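Local structure of ammonium transporter (Kuenenia stuttgartiensis, 6EU6) at residues A[65-70]-A[145-150]; A[73-78]-A[136-141]. The protein probably senses ammonium as an Amt-family membrane protein and passes the signal across the membrane to a histidine kinase. All coordinates share one frame; numbering follows the deposited sequence.

Contact 1. Residues A[65-70]-A[145-150]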
loop_
_atom_site.group_PDB
_atom_site.type_symbol
_atom_site.label_atom_id
_atom_site.label_comp_id
_atom_site.label_asym_id
_atom_site.label_seq_id
_atom_site.Cartn_x
_atom_site.Cartn_y
_atom_site.Cartn_z
ATOM N N PHE A 65 -15.138 -5.596 -26.639
ATOM C CA PHE A 65 -16.359 -6.368 -26.468
ATOM C C PHE A 65 -17.272 -5.739 -25.436
ATOM O O PHE A 65 -18.503 -5.780 -25.578
ATOM C CB PHE A 65 -16.080 -7.789 -26.032
ATOM C CG PHE A 65 -15.573 -8.706 -27.111
ATOM C CD1 PHE A 65 -15.689 -8.417 -28.467
ATOM C CD2 PHE A 65 -15.015 -9.922 -26.761
ATOM C CE1 PHE A 65 -15.214 -9.298 -29.445
ATOM C CE2 PHE A 65 -14.602 -10.839 -27.732
ATOM C CZ PHE A 65 -14.686 -10.523 -29.106
ATOM N N MET A 66 -16.686 -5.179 -24.378
ATOM C CA MET A 66 -17.443 -4.684 -23.248
ATOM C C MET A 66 -18.028 -3.273 -23.497
ATOM O O MET A 66 -19.172 -2.985 -23.170
ATOM C CB MET A 66 -16.527 -4.607 -22.013
ATOM C CG MET A 66 -17.290 -4.252 -20.725
ATOM S SD MET A 66 -16.348 -4.947 -19.303
ATOM C CE MET A 66 -17.314 -4.304 -17.900
ATOM N N PHE A 67 -17.211 -2.393 -24.044
ATOM C CA PHE A 67 -17.558 -0.980 -24.131
ATOM C C PHE A 67 -17.615 -0.394 -25.562
ATOM O O PHE A 67 -18.028 0.774 -25.712
ATOM C CB PHE A 67 -16.559 -0.145 -23.303
ATOM C CG PHE A 67 -16.709 -0.361 -21.822
ATOM C CD1 PHE A 67 -17.861 0.096 -21.128
ATOM C CD2 PHE A 67 -15.751 -1.040 -21.122
ATOM C CE1 PHE A 67 -18.001 -0.179 -19.755
ATOM C CE2 PHE A 67 -15.854 -1.237 -19.758
ATOM C CZ PHE A 67 -16.993 -0.850 -19.085
ATOM N N GLY A 68 -17.178 -1.162 -26.564
ATOM C CA GLY A 68 -17.196 -0.686 -27.923
ATOM C C GLY A 68 -18.628 -0.621 -28.490
ATOM O O GLY A 68 -19.636 -0.835 -27.797
ATOM N N LYS A 69 -18.678 -0.307 -29.772
ATOM C CA LYS A 69 -19.899 0.089 -30.376
ATOM C C LYS A 69 -20.775 -1.120 -30.333
ATOM O O LYS A 69 -20.395 -2.230 -30.714
ATOM C CB LYS A 69 -19.613 0.636 -31.766
ATOM C CG LYS A 69 -20.823 0.832 -32.675
ATOM C CD LYS A 69 -20.322 1.176 -34.081
ATOM C CE LYS A 69 -21.401 1.077 -35.134
ATOM N NZ LYS A 69 -22.462 2.121 -34.991
ATOM N N SER A 70 -21.976 -0.921 -29.820
ATOM C CA SER A 70 -22.848 -2.033 -29.504
ATOM C C SER A 70 -23.509 -2.647 -30.746
ATOM O O SER A 70 -24.130 -1.932 -31.504
ATOM C CB SER A 70 -23.995 -1.624 -28.563
ATOM O OG SER A 70 -24.752 -2.792 -28.257
ATOM N N GLY A 145 -22.754 -1.560 -21.021
ATOM C CA GLY A 145 -22.352 -1.129 -22.323
ATOM C C GLY A 145 -22.852 0.259 -22.731
ATOM O O GLY A 145 -22.452 0.814 -23.755
ATOM N N ASN A 146 -23.639 0.882 -21.878
ATOM C CA ASN A 146 -23.981 2.287 -22.109
ATOM C C ASN A 146 -22.912 3.272 -21.684
ATOM O O ASN A 146 -23.097 4.448 -21.851
ATOM C CB ASN A 146 -25.260 2.650 -21.347
ATOM C CG ASN A 146 -25.102 2.551 -19.823
ATOM O OD1 ASN A 146 -24.604 1.606 -19.276
ATOM N ND2 ASN A 146 -25.588 3.488 -19.178
ATOM N N LEU A 147 -21.844 2.827 -21.031
ATOM C CA LEU A 147 -21.096 3.781 -20.154
ATOM C C LEU A 147 -20.071 4.619 -20.921
ATOM O O LEU A 147 -19.752 5.710 -20.529
ATOM C CB LEU A 147 -20.342 2.998 -19.067
ATOM C CG LEU A 147 -19.796 3.612 -17.784
ATOM C CD1 LEU A 147 -20.920 4.137 -16.917
ATOM C CD2 LEU A 147 -19.042 2.479 -17.059
ATOM N N PHE A 148 -19.474 4.070 -21.960
ATOM C CA PHE A 148 -18.348 4.760 -22.599
ATOM C C PHE A 148 -18.718 5.311 -23.998
ATOM O O PHE A 148 -18.429 6.485 -24.281
ATOM C CB PHE A 148 -17.145 3.801 -22.743
ATOM C CG PHE A 148 -15.904 4.472 -23.203
ATOM C CD1 PHE A 148 -15.204 5.345 -22.358
ATOM C CD2 PHE A 148 -15.466 4.312 -24.500
ATOM C CE1 PHE A 148 -14.044 5.973 -22.809
ATOM C CE2 PHE A 148 -14.303 4.940 -24.956
ATOM C CZ PHE A 148 -13.588 5.764 -24.101
ATOM N N SER A 149 -19.272 4.453 -24.860
ATOM C CA SER A 149 -19.494 4.738 -26.296
ATOM C C SER A 149 -20.813 5.506 -26.362
ATOM O O SER A 149 -21.771 5.203 -25.605
ATOM C CB SER A 149 -19.565 3.459 -27.141
ATOM O OG SER A 149 -18.273 2.948 -27.446
ATOM N N PRO A 150 -20.879 6.511 -27.266
ATOM C CA PRO A 150 -22.056 7.433 -27.324
ATOM C C PRO A 150 -23.354 6.730 -27.741
ATOM O O PRO A 150 -23.313 5.855 -28.584
ATOM C CB PRO A 150 -21.641 8.465 -28.379
ATOM C CG PRO A 150 -20.690 7.736 -29.264
ATOM C CD PRO A 150 -19.944 6.749 -28.385
HETATM O O HOH W 1 -19.910 1.874 -23.846
#
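Phe67 and Ser149 meet through one direct hydrogen bond, from Ser149 OG to Phe67 O at 2.8 Å. The hydroxyl comes in the carbonyl plane, with a C=O...OG angle of 146°. Ser149 keeps OG anti to its own carbonyl carbon (chi1 -81°), which brings the hydroxyl to this oxygen. A water adds a second donor to the same acceptor, its oxygen 2.9 Å from Phe67 O. The water also donates to Gly145 O at 2.8 Å. In turn it accepts from Ser149 N, again at 2.8 Å. Its three bonds tie the end of helix 40-67 to both ends of the turn from Gly145 to Ser149. An alanine at Ser149 has no hydroxyl, and Phe67 O would probably lose its direct donor from this turn and depend more on the bridging water.

Apolar packing flanks the polar centre. Phe67 CB rests on Phe148 CB at 4.0 Å, and the two side chains cross at about a right angle. Farther out along the ring, Phe67 CE1 touches Leu147 CD2 at 3.9 Å. The Leu147 side chain runs beside Phe67 and points the same way. Phe96 of helix 93-114 continues the aromatic layer: it stacks on Phe148 and meets Phe67 edge-to-face.

Backbone packing completes the contact, with Met66 O against Gly145 CA at 3.8 Å. Gln152 bonds to Gly145 O, Gly68 O and Ser70 N, and so links the same two chain segments from farther along the loop.

Gly68 is the first residue to leave helical geometry, and the carbonyl of Phe67 is met from the loop instead. Here a side-chain hydroxyl and a bridging water take up Phe67 O at the C-terminal end of helix 40-67, probably a transmembrane helix of the Amt fold.

Contact 2. Residues A[73-78]-A[136-141]; sequences GLIGID and YPIFGH
The imidazole of His141 lays one face against peptide backbone, the chain from Ile75 to Gly76. Ile75 C sits 3.7 Å above the ring plane, over its centre. Gly76 N lies over the same face but toward the rim. The closest approach is at the CD2 corner of His141, 3.2 Å from Ile75 N. Gly73 C meets the ring at its edge, near its plane, so the backbone wraps from the edge of the ring onto its face. The His141 side chain reaches out from the helix with CG anti to the backbone N (chi1 -172°).

Two outside partners fix the rotation of the ring. His141 NE2 is hydrogen-bonded to Ser70 OG, and His141 ND1 to Met66 O at the end of helix 40-67. Both ring nitrogens of this buried side chain are therefore satisfied. Ser70 OG also bonds to Gly73 N, which makes Ser70 a link between the ring and the turn at Gly73.

A small apolar patch lies beside the ring. Ile75 CD1 meets Ile138 CG1 at 3.7 Å and Ile138 CD1 at 3.8 Å. The other branch of Ile138 points to the backbone, with CG2 3.7 Å from Leu74 O. That oxygen also accepts a hydrogen bond from Trp142 NE1, one residue on from His141. Ile138 is backed by Trp370 of helix 353-385, and Ile75 by Phe65 of helix 40-67.

Leu74 and Ile75 form a classic beta bulge opposite strand 70-71. Helix 121-144 is kinked at Pro137, whose ring nitrogen has no hydrogen to give to the preceding turn. The contact thus packs a short, weakly bonded, bulged hairpin onto a proline-kinked helix, probably membrane-spanning as in the Amt family.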
loop_
_atom_site.group_PDB
_atom_site.type_symbol
_atom_site.label_atom_id
_atom_site.label_comp_id
_atom_site.label_asym_id
_atom_site.label_seq_id
_atom_site.Cartn_x
_atom_site.Cartn_y
_atom_site.Cartn_z
ATOM N N GLY A 73 -27.080 -4.395 -28.361
ATOM C CA GLY A 73 -27.032 -4.504 -26.922
ATOM C C GLY A 73 -26.449 -5.804 -26.444
ATOM O O GLY A 73 -26.559 -6.097 -25.274
ATOM N N LEU A 74 -25.774 -6.544 -27.328
ATOM C CA LEU A 74 -25.229 -7.838 -27.044
ATOM C C LEU A 74 -23.708 -7.920 -26.892
ATOM O O LEU A 74 -23.217 -8.770 -26.151
ATOM C CB LEU A 74 -25.629 -8.851 -28.148
ATOM C CG LEU A 74 -27.139 -9.182 -28.182
ATOM C CD1 LEU A 74 -27.446 -9.941 -29.487
ATOM C CD2 LEU A 74 -27.572 -10.015 -26.987
ATOM N N ILE A 75 -22.980 -7.138 -27.661
ATOM C CA ILE A 75 -21.525 -7.223 -27.682
ATOM C C ILE A 75 -21.002 -5.993 -28.407
ATOM O O ILE A 75 -21.650 -5.441 -29.326
ATOM C CB ILE A 75 -21.011 -8.507 -28.350
ATOM C CG1 ILE A 75 -19.514 -8.738 -28.060
ATOM C CG2 ILE A 75 -21.202 -8.434 -29.887
ATOM C CD1 ILE A 75 -19.104 -10.142 -28.388
ATOM N N GLY A 76 -19.860 -5.518 -27.940
ATOM C CA GLY A 76 -19.191 -4.377 -28.510
ATOM C C GLY A 76 -18.378 -4.752 -29.721
ATOM O O GLY A 76 -17.839 -5.843 -29.748
ATOM N N ILE A 77 -18.217 -3.869 -30.690
ATOM C CA ILE A 77 -17.532 -4.321 -31.936
ATOM C C ILE A 77 -16.431 -3.423 -32.428
ATOM O O ILE A 77 -15.945 -3.583 -33.539
ATOM C CB ILE A 77 -18.550 -4.596 -33.080
ATOM C CG1 ILE A 77 -19.218 -3.287 -33.564
ATOM C CG2 ILE A 77 -19.585 -5.632 -32.656
ATOM C CD1 ILE A 77 -20.241 -3.463 -34.670
ATOM N N ASP A 78 -15.999 -2.504 -31.591
ATOM C CA ASP A 78 -14.780 -1.769 -31.860
ATOM C C ASP A 78 -14.085 -1.464 -30.540
ATOM O O ASP A 78 -14.465 -2.046 -29.527
ATOM C CB ASP A 78 -15.088 -0.541 -32.716
ATOM C CG ASP A 78 -15.821 0.536 -32.008
ATOM O OD1 ASP A 78 -16.173 0.452 -30.807
ATOM O OD2 ASP A 78 -16.097 1.518 -32.723
ATOM N N TYR A 136 -16.444 -12.278 -19.051
ATOM C CA TYR A 136 -16.549 -10.975 -18.339
ATOM C C TYR A 136 -16.962 -9.805 -19.237
ATOM O O TYR A 136 -17.903 -9.045 -18.898
ATOM C CB TYR A 136 -15.220 -10.692 -17.565
ATOM C CG TYR A 136 -15.186 -9.362 -16.964
ATOM C CD1 TYR A 136 -15.877 -9.101 -15.807
ATOM C CD2 TYR A 136 -14.531 -8.315 -17.606
ATOM C CE1 TYR A 136 -15.901 -7.832 -15.273
ATOM C CE2 TYR A 136 -14.555 -7.006 -17.097
ATOM C CZ TYR A 136 -15.228 -6.772 -15.896
ATOM O OH TYR A 136 -15.228 -5.499 -15.322
ATOM N N PRO A 137 -16.240 -9.575 -20.332
ATOM C CA PRO A 137 -16.591 -8.391 -21.072
ATOM C C PRO A 137 -17.983 -8.454 -21.826
ATOM O O PRO A 137 -18.606 -7.432 -22.009
ATOM C CB PRO A 137 -15.455 -8.262 -22.112
ATOM C CG PRO A 137 -15.004 -9.667 -22.337
ATOM C CD PRO A 137 -15.206 -10.385 -20.995
ATOM N N ILE A 138 -18.447 -9.633 -22.200
ATOM C CA ILE A 138 -19.773 -9.716 -22.852
ATOM C C ILE A 138 -20.905 -9.461 -21.852
ATOM O O ILE A 138 -21.745 -8.604 -22.086
ATOM C CB ILE A 138 -19.950 -11.062 -23.592
ATOM C CG1 ILE A 138 -19.020 -11.076 -24.792
ATOM C CG2 ILE A 138 -21.410 -11.236 -24.030
ATOM C CD1 ILE A 138 -18.778 -12.444 -25.417
ATOM N N PHE A 139 -20.878 -10.127 -20.702
ATOM C CA PHE A 139 -21.782 -9.704 -19.600
ATOM C C PHE A 139 -21.626 -8.248 -19.227
ATOM O O PHE A 139 -22.604 -7.552 -18.993
ATOM C CB PHE A 139 -21.703 -10.600 -18.344
ATOM C CG PHE A 139 -22.767 -10.290 -17.331
ATOM C CD1 PHE A 139 -22.574 -9.280 -16.370
ATOM C CD2 PHE A 139 -24.005 -10.927 -17.362
ATOM C CE1 PHE A 139 -23.598 -8.949 -15.455
ATOM C CE2 PHE A 139 -25.042 -10.581 -16.450
ATOM C CZ PHE A 139 -24.815 -9.609 -15.490
ATOM N N GLY A 140 -20.405 -7.755 -19.248
ATOM C CA GLY A 140 -20.179 -6.372 -18.925
ATOM C C GLY A 140 -20.867 -5.446 -19.913
ATOM O O GLY A 140 -21.300 -4.367 -19.548
ATOM N N HIS A 141 -20.857 -5.846 -21.176
ATOM C CA HIS A 141 -21.565 -5.062 -22.212
ATOM C C HIS A 141 -23.074 -5.017 -21.872
ATOM O O HIS A 141 -23.700 -3.951 -21.877
ATOM C CB HIS A 141 -21.363 -5.655 -23.581
ATOM C CG HIS A 141 -21.896 -4.792 -24.669
ATOM N ND1 HIS A 141 -21.221 -3.680 -25.122
ATOM C CD2 HIS A 141 -23.063 -4.846 -25.370
ATOM C CE1 HIS A 141 -21.922 -3.105 -26.087
ATOM N NE2 HIS A 141 -23.038 -3.797 -26.260
#

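How the contacts relate
From the N terminus, helix 40-67 ends in segment 65-70, and a short hairpin follows at once, carrying segment 73-78. The chain then passes through helix 93-114 and enters helix 121-144. Near the end of that helix, segment 136-141 closes contact 2 over 57 intervening residues. Segment 145-150, just beyond it, closes contact 1 over 74, so contact 2 is nested inside contact 1. The contact centres are about 7 Å apart. Probable hydrogen bonds join them directly, Phe65 O to Gly76 N at 2.7 Å and Lys69 N to Asp78 OD1 at 2.8 Å. Together they tie helix 40-67, its hairpin, helix 121-144 and the loop after it.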